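Local coordinates for protein D-aminopeptidase (Burkholderia sp. LK4, PDB 5TZB) that probably acts as a beta-aminopeptidase of the Ntn-hydrolase type, removing amino-terminal residues, beta-amino acids among them, from peptides, at residues Glu71-Phe83 against Phe304-Tyr316. Numbering follows the deposited sequence.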
loop_
_atom_site.group_PDB
_atom_site.type_symbol
_atom_site.label_atom_id
_atom_site.label_comp_id
_atom_site.label_asym_id
_atom_site.label_seq_id
_atom_site.Cartn_x
_atom_site.Cartn_y
_atom_site.Cartn_z
ATOM N N GLU C 71 -21.614 -4.636 -16.311
ATOM C CA GLU C 71 -22.312 -3.438 -15.845
ATOM C C GLU C 71 -22.614 -3.641 -14.367
ATOM O O GLU C 71 -23.246 -4.637 -14.008
ATOM C CB GLU C 71 -23.604 -3.184 -16.627
ATOM C CG GLU C 71 -23.410 -2.897 -18.107
ATOM C CD GLU C 71 -22.976 -1.460 -18.398
ATOM O OE1 GLU C 71 -22.628 -0.711 -17.453
ATOM O OE2 GLU C 71 -23.016 -1.070 -19.586
ATOM N N PRO C 72 -22.119 -2.739 -13.498
ATOM C CA PRO C 72 -22.354 -2.915 -12.067
ATOM C C PRO C 72 -23.797 -2.617 -11.631
ATOM O O PRO C 72 -24.170 -3.028 -10.535
ATOM C CB PRO C 72 -21.387 -1.910 -11.431
ATOM C CG PRO C 72 -21.237 -0.848 -12.469
ATOM C CD PRO C 72 -21.257 -1.569 -13.770
ATOM N N ARG C 73 -24.564 -1.898 -12.450
ATOM C CA ARG C 73 -25.932 -1.487 -12.105
ATOM C C ARG C 73 -26.936 -1.856 -13.192
ATOM O O ARG C 73 -26.556 -2.211 -14.314
ATOM C CB ARG C 73 -26.007 0.027 -11.862
ATOM C CG ARG C 73 -25.165 0.555 -10.705
ATOM C CD ARG C 73 -25.782 0.216 -9.352
ATOM N NE ARG C 73 -25.168 0.980 -8.274
ATOM C CZ ARG C 73 -25.444 0.809 -6.982
ATOM N NH1 ARG C 73 -26.317 -0.115 -6.605
ATOM N NH2 ARG C 73 -24.834 1.547 -6.065
ATOM N N ALA C 74 -28.224 -1.771 -12.858
ATOM C CA ALA C 74 -29.275 -2.008 -13.841
ATOM C C ALA C 74 -29.237 -0.919 -14.906
ATOM O O ALA C 74 -29.549 -1.172 -16.071
ATOM C CB ALA C 74 -30.657 -2.062 -13.167
ATOM N N GLY C 75 -28.889 0.298 -14.492
ATOM C CA GLY C 75 -28.737 1.412 -15.412
ATOM C C GLY C 75 -27.299 1.891 -15.521
ATOM O O GLY C 75 -26.350 1.141 -15.260
ATOM N N ALA C 76 -27.136 3.164 -15.864
ATOM C CA ALA C 76 -25.811 3.730 -16.070
ATOM C C ALA C 76 -24.993 3.804 -14.775
ATOM O O ALA C 76 -25.454 4.315 -13.761
ATOM C CB ALA C 76 -25.933 5.106 -16.700
ATOM N N ALA C 77 -23.769 3.288 -14.827
ATOM C CA ALA C 77 -22.878 3.273 -13.668
ATOM C C ALA C 77 -22.553 4.683 -13.169
ATOM O O ALA C 77 -22.458 4.919 -11.955
ATOM C CB ALA C 77 -21.585 2.521 -14.015
ATOM N N HIS C 78 -22.380 5.616 -14.104
ATOM C CA HIS C 78 -22.051 6.986 -13.741
ATOM C C HIS C 78 -23.090 7.559 -12.772
ATOM O O HIS C 78 -22.741 8.293 -11.849
ATOM C CB HIS C 78 -21.935 7.892 -14.981
ATOM C CG HIS C 78 -21.597 9.318 -14.642
ATOM N ND1 HIS C 78 -20.307 9.741 -14.386
ATOM C CD2 HIS C 78 -22.390 10.405 -14.468
ATOM C CE1 HIS C 78 -20.321 11.030 -14.085
ATOM N NE2 HIS C 78 -21.571 11.457 -14.128
ATOM N N ASP C 79 -24.360 7.216 -12.973
ATOM C CA ASP C 79 -25.433 7.826 -12.173
ATOM C C ASP C 79 -25.643 7.156 -10.835
ATOM O O ASP C 79 -26.262 7.729 -9.940
ATOM C CB ASP C 79 -26.752 7.823 -12.940
ATOM C CG ASP C 79 -26.706 8.700 -14.158
ATOM O OD1 ASP C 79 -25.972 9.712 -14.125
ATOM O OD2 ASP C 79 -27.397 8.378 -15.145
ATOM N N SER C 80 -25.112 5.949 -10.693
ATOM C CA SER C 80 -25.226 5.228 -9.442
ATOM C C SER C 80 -23.916 4.530 -9.083
ATOM O O SER C 80 -23.785 3.318 -9.250
ATOM C CB SER C 80 -26.362 4.209 -9.516
ATOM O OG SER C 80 -26.613 3.659 -8.227
ATOM N N PRO C 81 -22.950 5.300 -8.567
ATOM C CA PRO C 81 -21.634 4.768 -8.215
ATOM C C PRO C 81 -21.699 3.619 -7.222
ATOM O O PRO C 81 -22.595 3.594 -6.381
ATOM C CB PRO C 81 -20.931 5.981 -7.577
ATOM C CG PRO C 81 -21.625 7.159 -8.147
ATOM C CD PRO C 81 -23.051 6.741 -8.273
ATOM N N CYS C 82 -20.747 2.693 -7.308
ATOM C CA CYS C 82 -20.624 1.616 -6.332
ATOM C C CYS C 82 -19.344 1.784 -5.542
ATOM O O CYS C 82 -18.297 2.122 -6.097
ATOM C CB CYS C 82 -20.611 0.238 -7.005
ATOM S SG CYS C 82 -22.104 -0.215 -7.887
ATOM N N PHE C 83 -19.413 1.531 -4.245
ATOM C CA PHE C 83 -18.197 1.392 -3.474
ATOM C C PHE C 83 -17.397 0.195 -4.033
ATOM O O PHE C 83 -17.968 -0.797 -4.509
ATOM C CB PHE C 83 -18.510 1.219 -1.993
ATOM C CG PHE C 83 -18.932 2.503 -1.301
ATOM C CD1 PHE C 83 -18.408 3.731 -1.695
ATOM C CD2 PHE C 83 -19.845 2.473 -0.241
ATOM C CE1 PHE C 83 -18.782 4.922 -1.039
ATOM C CE2 PHE C 83 -20.235 3.656 0.415
ATOM C CZ PHE C 83 -19.702 4.879 0.021
ATOM N N PHE C 304 -16.625 -4.895 -5.995
ATOM C CA PHE C 304 -17.549 -3.773 -5.799
ATOM C C PHE C 304 -18.835 -4.223 -5.106
ATOM O O PHE C 304 -19.252 -5.387 -5.205
ATOM C CB PHE C 304 -17.854 -3.056 -7.126
ATOM C CG PHE C 304 -18.705 -3.850 -8.094
ATOM C CD1 PHE C 304 -20.095 -3.756 -8.077
ATOM C CD2 PHE C 304 -18.108 -4.648 -9.061
ATOM C CE1 PHE C 304 -20.870 -4.477 -8.972
ATOM C CE2 PHE C 304 -18.877 -5.367 -9.963
ATOM C CZ PHE C 304 -20.266 -5.282 -9.915
ATOM N N ALA C 305 -19.464 -3.281 -4.409
ATOM C CA ALA C 305 -20.664 -3.564 -3.640
ATOM C C ALA C 305 -21.819 -2.684 -4.117
ATOM O O ALA C 305 -21.619 -1.506 -4.424
ATOM C CB ALA C 305 -20.393 -3.344 -2.156
ATOM N N THR C 306 -23.029 -3.245 -4.159
ATOM C CA THR C 306 -24.195 -2.496 -4.642
ATOM C C THR C 306 -25.127 -2.069 -3.511
ATOM O O THR C 306 -26.084 -1.332 -3.749
ATOM C CB THR C 306 -24.999 -3.310 -5.675
ATOM O OG1 THR C 306 -25.487 -4.511 -5.059
ATOM C CG2 THR C 306 -24.124 -3.693 -6.875
ATOM N N GLY C 307 -24.825 -2.500 -2.283
ATOM C CA GLY C 307 -25.682 -2.276 -1.127
ATOM C C GLY C 307 -25.979 -0.828 -0.801
ATOM O O GLY C 307 -27.100 -0.474 -0.431
ATOM N N ASN C 308 -24.968 0.020 -0.921
ATOM C CA ASN C 308 -25.183 1.457 -0.819
ATOM C C ASN C 308 -25.466 2.053 -2.193
ATOM O O ASN C 308 -24.708 1.833 -3.132
ATOM C CB ASN C 308 -23.970 2.124 -0.162
ATOM C CG ASN C 308 -23.873 1.812 1.319
ATOM O OD1 ASN C 308 -24.678 2.292 2.125
ATOM N ND2 ASN C 308 -22.916 0.978 1.682
ATOM N N ASP C 309 -26.605 2.721 -2.351
ATOM C CA ASP C 309 -26.872 3.406 -3.616
ATOM C C ASP C 309 -27.210 4.854 -3.327
ATOM O O ASP C 309 -27.180 5.281 -2.177
ATOM C CB ASP C 309 -27.963 2.695 -4.434
ATOM C CG ASP C 309 -29.336 2.683 -3.754
ATOM O OD1 ASP C 309 -30.214 1.926 -4.236
ATOM O OD2 ASP C 309 -29.549 3.394 -2.749
ATOM N N GLY C 310 -27.525 5.617 -4.362
ATOM C CA GLY C 310 -27.771 7.032 -4.156
ATOM C C GLY C 310 -26.489 7.746 -3.767
ATOM O O GLY C 310 -26.526 8.804 -3.149
ATOM N N LEU C 311 -25.342 7.151 -4.106
ATOM C CA LEU C 311 -24.059 7.797 -3.852
ATOM C C LEU C 311 -23.941 8.939 -4.846
ATOM O O LEU C 311 -24.472 8.848 -5.955
ATOM C CB LEU C 311 -22.881 6.803 -3.972
ATOM C CG LEU C 311 -22.860 5.599 -3.017
ATOM C CD1 LEU C 311 -21.642 4.702 -3.254
ATOM C CD2 LEU C 311 -22.876 6.078 -1.564
ATOM N N PRO C 312 -23.279 10.039 -4.450
ATOM C CA PRO C 312 -23.270 11.209 -5.338
ATOM C C PRO C 312 -22.415 10.996 -6.580
ATOM O O PRO C 312 -21.249 10.610 -6.480
ATOM C CB PRO C 312 -22.669 12.325 -4.467
ATOM C CG PRO C 312 -22.611 11.783 -3.074
ATOM C CD PRO C 312 -22.551 10.286 -3.194
ATOM N N ALA C 313 -23.005 11.250 -7.738
ATOM C CA ALA C 313 -22.274 11.204 -8.990
ATOM C C ALA C 313 -21.343 12.402 -9.059
ATOM O O ALA C 313 -21.679 13.484 -8.583
ATOM C CB ALA C 313 -23.232 11.185 -10.177
ATOM N N ALA C 314 -20.169 12.195 -9.645
ATOM C CA ALA C 314 -19.177 13.247 -9.782
ATOM C C ALA C 314 -19.644 14.263 -10.807
ATOM O O ALA C 314 -19.992 13.913 -11.929
ATOM C CB ALA C 314 -17.824 12.668 -10.189
ATOM N N ASN C 315 -19.686 15.522 -10.387
ATOM C CA ASN C 315 -20.065 16.648 -11.230
ATOM C C ASN C 315 -19.393 17.879 -10.650
ATOM O O ASN C 315 -19.988 18.600 -9.848
ATOM C CB ASN C 315 -21.582 16.814 -11.283
ATOM C CG ASN C 315 -22.023 17.861 -12.299
ATOM O OD1 ASN C 315 -21.212 18.394 -13.059
ATOM N ND2 ASN C 315 -23.315 18.189 -12.286
ATOM N N TYR C 316 -18.142 18.100 -11.023
ATOM C CA TYR C 316 -17.320 19.098 -10.357
ATOM C C TYR C 316 -17.808 20.518 -10.589
ATOM O O TYR C 316 -18.159 20.898 -11.697
ATOM C CB TYR C 316 -15.857 18.923 -10.782
ATOM C CG TYR C 316 -15.329 17.588 -10.297
ATOM C CD1 TYR C 316 -14.756 17.472 -9.038
ATOM C CD2 TYR C 316 -15.478 16.429 -11.060
ATOM C CE1 TYR C 316 -14.299 16.254 -8.564
ATOM C CE2 TYR C 316 -15.027 15.202 -10.593
ATOM C CZ TYR C 316 -14.434 15.124 -9.343
ATOM O OH TYR C 316 -13.984 13.920 -8.856
HETATM O O HOH W 1 -20.220 9.240 -10.893
HETATM O O HOH W 2 -26.512 8.197 -7.153
HETATM O O HOH W 3 -24.960 5.066 -5.839
HETATM O O HOH W 4 -28.432 5.776 -7.061
HETATM O O HOH W 5 -22.090 0.712 -3.175
#
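The Phe83 ring receives Leu311 over one face, CD1 sitting 3.6 Å from the ring centroid, while ND2 of Asn308 lies at its edge, the amide plane turned 63° to the ring. That amide is held from outside, its OD1 taking the backbone N-H of Lys327. The Arg73 guanidinium, by contrast, is met along its edge by four carbonyl oxygens. Arg73 NE donates to Ser80 O and NH2 to Pro81 O, both from above the carbonyl plane. Arg73 NH1 reaches Thr306 O on a lone pair (3.1 Å). Arg73 NH2 also reaches Asn308 O (2.9 Å). A bend at chi2 (-75°) brings the guanidinium between the segments, where two carbonyls from 71-83 and two from 304-316 fix its rotation. Pro72 CB touches the Phe304 ring off-centre, CE1 at 3.6 Å, and Cys82 SG approaches the same ring obliquely. Water bridges the backbones further: one molecule donates to Ala305 O and Asn308 O and accepts from Phe83 N. The example illustrates how an arginine can tie loops together by their carbonyls; here it does so beside antiparallel strands 82-88 and 298-305, joined by Ala305 N to Phe83 O (2.9 Å), consistent with the Ntn-hydrolase-like sandwich of peptidase family S58.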